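Local atomic coordinates of PrgZ (Enterococcus faecalis, PDB entry 4FAJ), a protein that serves as a membrane-anchored extracellular pheromone receptor, binding peptide as a substrate-binding protein of the solute-binding protein 5 family, probably for peptide import. Residues Leu315-Phe321 against Gly365-Met371; Phe381-Leu386 against Leu514-Lys519. All coordinates share one frame; numbering follows the deposited sequence.

How the contacts relate
Both contacts draw on the long loop between strand 361-362 and helix 391-402, and they follow one another along the chain in series. Running from the N terminus, strand 311-324 supplies 315-321; the chain then passes through mostly helical structure before 365-371 returns to that strand and closes contact 1. Contact 2 then opens at 381-386 and closes when helix 510-524 brings in 514-519. Their centres are about 12 Å apart. They meet where E518 OE2 of contact 2 takes a probable hydrogen bond from V367 N of contact 1 at 3.0 Å. Together the contacts sandwich the loop between the mixed sheet and helix 510-524.

Contact 1 (Leu315-Phe321 against Gly365-Met371); sequences LMANTMF and GVVPKEM. With ZN (zinc ion), chain H.
T319 turns its hydroxyl to the loop, OG1 donating to V366 O at 3.0 Å. OG1 lies anti to the carbonyl carbon of T319 (chi1 -62°), which aims it at the loop; the bond meets the C=O at 147°, with the donor 32° from the carbonyl plane. Beside it, the F321 ring crosses the V366 side chain at about a right angle and takes V366 CG1 at its edge, 4.0 Å from CE1, while T319 CG2, from the same strand, lies over one face of the F321 ring, toward the rim. Two residues before T319 the chain turns a corner in an inverse gamma turn centred on A317, and P368 CG packs on the turn backbone, 3.7 Å from A317 C. A317 CB rests 3.7 Å from M371 CG. At the outer end, L315 CD2 touches E370 CG, 3.9 Å away, the side chains again crossing at about a right angle; E370 grips the zinc unevenly, OE2 at 2.2 Å and OE1 at 2.7 Å. F479 of helix 477-480 also touches T319, F321, P368 and M371. N318, its CB pointing away from the loop, hydrogen-bonds through ND2 to a polar side chain of the bound peptide. One directed hydrogen bond amid apolar contacts thus fastens loop to peptide-binding strand, leaving the acidic group of E370 to hold metal at the margin.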
loop_
_atom_site.group_PDB
_atom_site.type_symbol
_atom_site.label_atom_id
_atom_site.label_comp_id
_atom_site.label_asym_id
_atom_site.label_seq_id
_atom_site.Cartn_x
_atom_site.Cartn_y
_atom_site.Cartn_z
ATOM N N LEU A 315 5.022 5.401 -13.552
ATOM C CA LEU A 315 3.653 4.936 -13.317
ATOM C C LEU A 315 3.660 3.840 -12.268
ATOM O O LEU A 315 4.462 2.912 -12.351
ATOM C CB LEU A 315 3.022 4.403 -14.612
ATOM C CG LEU A 315 1.540 4.023 -14.547
ATOM C CD1 LEU A 315 0.688 5.269 -14.303
ATOM C CD2 LEU A 315 1.106 3.314 -15.839
ATOM N N MET A 316 2.779 3.963 -11.278
ATOM C CA MET A 316 2.716 3.026 -10.156
ATOM C C MET A 316 1.498 2.101 -10.264
ATOM O O MET A 316 0.496 2.467 -10.867
ATOM C CB MET A 316 2.612 3.791 -8.854
ATOM C CG MET A 316 3.752 4.748 -8.571
ATOM S SD MET A 316 5.235 3.876 -8.020
ATOM C CE MET A 316 6.285 4.101 -9.439
ATOM N N ALA A 317 1.593 0.917 -9.645
ATOM C CA ALA A 317 0.465 -0.035 -9.557
ATOM C C ALA A 317 -0.432 0.362 -8.384
ATOM O O ALA A 317 -0.569 -0.364 -7.390
ATOM C CB ALA A 317 0.983 -1.481 -9.399
ATOM N N ASN A 318 -1.064 1.525 -8.524
ATOM C CA ASN A 318 -1.664 2.230 -7.397
ATOM C C ASN A 318 -2.923 2.938 -7.906
ATOM O O ASN A 318 -2.835 3.810 -8.754
ATOM C CB ASN A 318 -0.590 3.189 -6.853
ATOM C CG ASN A 318 -1.037 4.086 -5.687
ATOM O OD1 ASN A 318 -0.288 5.013 -5.331
ATOM N ND2 ASN A 318 -2.195 3.815 -5.067
ATOM N N THR A 319 -4.089 2.515 -7.414
ATOM C CA THR A 319 -5.357 3.130 -7.774
ATOM C C THR A 319 -5.851 3.977 -6.591
ATOM O O THR A 319 -5.888 3.494 -5.455
ATOM C CB THR A 319 -6.413 2.059 -8.107
ATOM O OG1 THR A 319 -5.974 1.281 -9.238
ATOM C CG2 THR A 319 -7.785 2.708 -8.421
ATOM N N MET A 320 -6.221 5.225 -6.859
ATOM C CA MET A 320 -6.919 6.048 -5.858
ATOM C C MET A 320 -8.439 5.897 -6.054
ATOM O O MET A 320 -8.945 5.979 -7.183
ATOM C CB MET A 320 -6.509 7.524 -5.960
ATOM C CG MET A 320 -5.092 7.825 -5.519
ATOM S SD MET A 320 -4.733 7.428 -3.785
ATOM C CE MET A 320 -5.965 8.408 -2.917
ATOM N N PHE A 321 -9.145 5.654 -4.944
ATOM C CA PHE A 321 -10.588 5.395 -4.939
ATOM C C PHE A 321 -11.357 6.483 -4.196
ATOM O O PHE A 321 -10.780 7.214 -3.388
ATOM C CB PHE A 321 -10.908 4.099 -4.187
ATOM C CG PHE A 321 -10.223 2.874 -4.706
ATOM C CD1 PHE A 321 -10.675 2.240 -5.855
ATOM C CD2 PHE A 321 -9.187 2.290 -3.989
ATOM C CE1 PHE A 321 -10.069 1.080 -6.313
ATOM C CE2 PHE A 321 -8.569 1.121 -4.447
ATOM C CZ PHE A 321 -9.004 0.524 -5.608
ATOM N N GLY A 365 -10.571 0.574 -14.315
ATOM C CA GLY A 365 -11.211 -0.410 -13.449
ATOM C C GLY A 365 -10.594 -0.291 -12.068
ATOM O O GLY A 365 -9.852 0.664 -11.786
ATOM N N VAL A 366 -10.885 -1.253 -11.201
ATOM C CA VAL A 366 -10.274 -1.290 -9.868
ATOM C C VAL A 366 -8.766 -1.553 -9.996
ATOM O O VAL A 366 -7.958 -0.910 -9.320
ATOM C CB VAL A 366 -10.949 -2.372 -8.997
ATOM C CG1 VAL A 366 -10.193 -2.638 -7.718
ATOM C CG2 VAL A 366 -12.425 -1.982 -8.706
ATOM N N VAL A 367 -8.408 -2.500 -10.858
ATOM C CA VAL A 367 -7.022 -2.938 -11.013
ATOM C C VAL A 367 -6.317 -1.996 -11.979
ATOM O O VAL A 367 -6.885 -1.656 -13.019
ATOM C CB VAL A 367 -6.927 -4.386 -11.546
ATOM C CG1 VAL A 367 -5.478 -4.784 -11.771
ATOM C CG2 VAL A 367 -7.588 -5.354 -10.574
ATOM N N PRO A 368 -5.105 -1.531 -11.615
ATOM C CA PRO A 368 -4.349 -0.643 -12.495
ATOM C C PRO A 368 -3.686 -1.333 -13.692
ATOM O O PRO A 368 -3.504 -2.535 -13.689
ATOM C CB PRO A 368 -3.280 -0.064 -11.576
ATOM C CG PRO A 368 -3.085 -1.087 -10.499
ATOM C CD PRO A 368 -4.415 -1.750 -10.321
ATOM N N LYS A 369 -3.327 -0.537 -14.700
ATOM C CA LYS A 369 -2.638 -1.040 -15.891
ATOM C C LYS A 369 -1.156 -1.268 -15.617
ATOM O O LYS A 369 -0.586 -0.690 -14.673
ATOM C CB LYS A 369 -2.796 -0.050 -17.054
ATOM C CG LYS A 369 -4.210 0.072 -17.553
ATOM C CD LYS A 369 -4.467 1.369 -18.331
ATOM C CE LYS A 369 -4.469 1.187 -19.816
ATOM N NZ LYS A 369 -5.086 2.409 -20.464
ATOM N N GLU A 370 -0.551 -2.109 -16.458
ATOM C CA GLU A 370 0.895 -2.389 -16.467
ATOM C C GLU A 370 1.389 -3.107 -15.215
ATOM O O GLU A 370 2.571 -3.058 -14.909
ATOM C CB GLU A 370 1.744 -1.113 -16.661
ATOM C CG GLU A 370 1.226 -0.108 -17.661
ATOM C CD GLU A 370 1.016 -0.683 -19.029
ATOM O OE1 GLU A 370 1.728 -1.650 -19.408
ATOM O OE2 GLU A 370 0.137 -0.147 -19.745
ATOM N N MET A 371 0.493 -3.759 -14.488
ATOM C CA MET A 371 0.851 -4.428 -13.249
ATOM C C MET A 371 0.931 -5.926 -13.481
ATOM O O MET A 371 1.960 -6.546 -13.208
ATOM C CB MET A 371 -0.193 -4.121 -12.167
ATOM C CG MET A 371 0.023 -4.792 -10.819
ATOM S SD MET A 371 -1.484 -4.734 -9.813
ATOM C CE MET A 371 -2.387 -6.162 -10.421
HETATM ZN ZN ZN H . 0.085 -1.374 -21.520
#

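Contact 2 (Phe381-Leu386 against Leu514-Lys519)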
loop_
_atom_site.group_PDB
_atom_site.type_symbol
_atom_site.label_atom_id
_atom_site.label_comp_id
_atom_site.label_asym_id
_atom_site.label_seq_id
_atom_site.Cartn_x
_atom_site.Cartn_y
_atom_site.Cartn_z
ATOM N N PHE A 381 -4.111 -7.438 -17.414
ATOM C CA PHE A 381 -5.400 -7.744 -16.750
ATOM C C PHE A 381 -6.391 -6.589 -16.905
ATOM O O PHE A 381 -7.614 -6.786 -17.056
ATOM C CB PHE A 381 -5.177 -8.013 -15.257
ATOM C CG PHE A 381 -6.424 -8.411 -14.505
ATOM C CD1 PHE A 381 -6.831 -9.733 -14.452
ATOM C CD2 PHE A 381 -7.169 -7.468 -13.808
ATOM C CE1 PHE A 381 -7.964 -10.108 -13.735
ATOM C CE2 PHE A 381 -8.324 -7.845 -13.122
ATOM C CZ PHE A 381 -8.709 -9.172 -13.091
ATOM N N ALA A 382 -5.856 -5.376 -16.834
ATOM C CA ALA A 382 -6.668 -4.168 -16.928
ATOM C C ALA A 382 -6.821 -3.764 -18.403
ATOM O O ALA A 382 -6.287 -2.751 -18.836
ATOM C CB ALA A 382 -6.013 -3.060 -16.099
ATOM N N ASN A 383 -7.545 -4.562 -19.180
ATOM C CA ASN A 383 -7.657 -4.316 -20.621
ATOM C C ASN A 383 -9.060 -3.959 -21.104
ATOM O O ASN A 383 -9.344 -4.020 -22.308
ATOM C CB ASN A 383 -7.105 -5.503 -21.408
ATOM C CG ASN A 383 -7.875 -6.778 -21.177
ATOM O OD1 ASN A 383 -8.697 -6.886 -20.269
ATOM N ND2 ASN A 383 -7.588 -7.775 -21.998
ATOM N N GLU A 384 -9.927 -3.587 -20.162
ATOM C CA GLU A 384 -11.296 -3.182 -20.469
ATOM C C GLU A 384 -11.591 -1.843 -19.819
ATOM O O GLU A 384 -11.199 -1.605 -18.676
ATOM C CB GLU A 384 -12.291 -4.220 -19.941
ATOM C CG GLU A 384 -12.322 -5.506 -20.716
ATOM C CD GLU A 384 -13.357 -6.475 -20.183
ATOM O OE1 GLU A 384 -14.539 -6.090 -20.079
ATOM O OE2 GLU A 384 -12.996 -7.631 -19.880
ATOM N N LYS A 385 -12.279 -0.964 -20.546
ATOM C CA LYS A 385 -12.676 0.320 -20.013
ATOM C C LYS A 385 -14.007 0.138 -19.262
ATOM O O LYS A 385 -15.090 0.308 -19.832
ATOM C CB LYS A 385 -12.802 1.348 -21.142
ATOM C CG LYS A 385 -12.781 2.788 -20.661
ATOM C CD LYS A 385 -12.926 3.736 -21.832
ATOM C CE LYS A 385 -12.350 5.106 -21.533
ATOM N NZ LYS A 385 -12.298 5.932 -22.780
ATOM N N LEU A 386 -13.911 -0.194 -17.980
ATOM C CA LEU A 386 -15.078 -0.595 -17.172
ATOM C C LEU A 386 -15.782 0.568 -16.469
ATOM O O LEU A 386 -16.915 0.413 -16.010
ATOM C CB LEU A 386 -14.663 -1.651 -16.145
ATOM C CG LEU A 386 -14.179 -3.009 -16.675
ATOM C CD1 LEU A 386 -13.694 -3.861 -15.511
ATOM C CD2 LEU A 386 -15.265 -3.748 -17.468
ATOM N N LEU A 514 -11.336 -13.928 -11.812
ATOM C CA LEU A 514 -10.995 -12.680 -11.136
ATOM C C LEU A 514 -11.491 -11.462 -11.913
ATOM O O LEU A 514 -11.901 -10.480 -11.310
ATOM C CB LEU A 514 -9.488 -12.558 -10.903
ATOM C CG LEU A 514 -8.853 -13.560 -9.932
ATOM C CD1 LEU A 514 -7.359 -13.226 -9.732
ATOM C CD2 LEU A 514 -9.587 -13.611 -8.599
ATOM N N LYS A 515 -11.475 -11.523 -13.242
ATOM C CA LYS A 515 -12.018 -10.417 -14.040
ATOM C C LYS A 515 -13.531 -10.317 -13.866
ATOM O O LYS A 515 -14.091 -9.213 -13.831
ATOM C CB LYS A 515 -11.645 -10.549 -15.521
ATOM C CG LYS A 515 -11.837 -9.261 -16.332
ATOM C CD LYS A 515 -10.876 -8.176 -15.853
ATOM C CE LYS A 515 -10.897 -6.928 -16.673
ATOM N NZ LYS A 515 -10.048 -5.887 -16.034
ATOM N N LYS A 516 -14.192 -11.466 -13.736
ATOM C CA LYS A 516 -15.622 -11.477 -13.449
ATOM C C LYS A 516 -15.883 -10.804 -12.104
ATOM O O LYS A 516 -16.852 -10.063 -11.964
ATOM C CB LYS A 516 -16.187 -12.895 -13.428
ATOM C CG LYS A 516 -16.395 -13.527 -14.784
ATOM C CD LYS A 516 -16.844 -14.995 -14.626
ATOM C CE LYS A 516 -16.999 -15.678 -15.983
ATOM N NZ LYS A 516 -17.229 -17.155 -15.842
ATOM N N ALA A 517 -15.036 -11.090 -11.117
ATOM C CA ALA A 517 -15.185 -10.487 -9.790
ATOM C C ALA A 517 -15.052 -8.971 -9.895
ATOM O O ALA A 517 -15.883 -8.245 -9.371
ATOM C CB ALA A 517 -14.182 -11.057 -8.813
ATOM N N GLU A 518 -14.029 -8.487 -10.598
ATOM C CA GLU A 518 -13.870 -7.032 -10.776
ATOM C C GLU A 518 -15.136 -6.419 -11.380
ATOM O O GLU A 518 -15.640 -5.398 -10.885
ATOM C CB GLU A 518 -12.647 -6.710 -11.641
ATOM C CG GLU A 518 -12.291 -5.234 -11.677
ATOM C CD GLU A 518 -11.151 -4.898 -12.619
ATOM O OE1 GLU A 518 -10.830 -5.720 -13.494
ATOM O OE2 GLU A 518 -10.597 -3.777 -12.500
ATOM N N LYS A 519 -15.686 -7.071 -12.403
ATOM C CA LYS A 519 -16.895 -6.579 -13.044
ATOM C C LYS A 519 -18.105 -6.574 -12.096
ATOM O O LYS A 519 -18.879 -5.618 -12.103
ATOM C CB LYS A 519 -17.199 -7.378 -14.318
ATOM C CG LYS A 519 -16.179 -7.177 -15.427
ATOM C CD LYS A 519 -16.482 -8.062 -16.625
ATOM C CE LYS A 519 -15.320 -8.052 -17.589
ATOM N NZ LYS A 519 -15.579 -8.912 -18.763
HETATM O O HOH W 1 -9.928 -3.205 -17.051
#
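K515 lays its aliphatic chain across one face of the F381 ring and ends at the carbonyl of the same residue. Its CG stands anti to the backbone N (chi1 -164°), the chain bends at chi2 (65°) and then runs extended, so that CD sits 4.0 Å from the F381 ring centroid in a CH-pi contact over the face, offset toward the rim. NZ goes on to donate a hydrogen bond to F381 O at 2.8 Å, and makes an off-centre cation-pi contact with the ring. The F381 side chain, its CG anti to N, runs past K515 in the opposite direction; L514 C lies at the ring edge, in plane, and F381 CE1 packs 4.0 Å from L514 CB.

Three acceptors grip the ammonium group: F381 O, E518 OE1 at 2.7 Å in a salt bridge within the helix, and a water that in turn donates to E384 O. E518 OE1 is approached on its syn side, 22° out of the carboxylate plane, while OE2 is engaged by the backbone of the neighbouring loop. With each oxygen engaged by a different donor, and one of them a lysine, the carboxylate would probably be held ionised.

One turn later along the helix, the extended K519 chain crosses E384 at about a right angle. Its NZ forms a salt bridge to E384 OE2 at 3.1 Å through the syn lone pair, with a weak bond to OE1. L386 packs against E518 and K519, with CD1 4.0 Å from E518 OE1 and CD2 4.1 Å from K519 CG.

W511, on the same helix, meets the F381 ring edge-to-face. The arrangement is that of a non-regular loop docked on a helix: K515, E518 and K519, spaced i, i+3 and i+4, present one face of helix 510-524 to the segment that follows the E370 zinc site in this solute-binding fold.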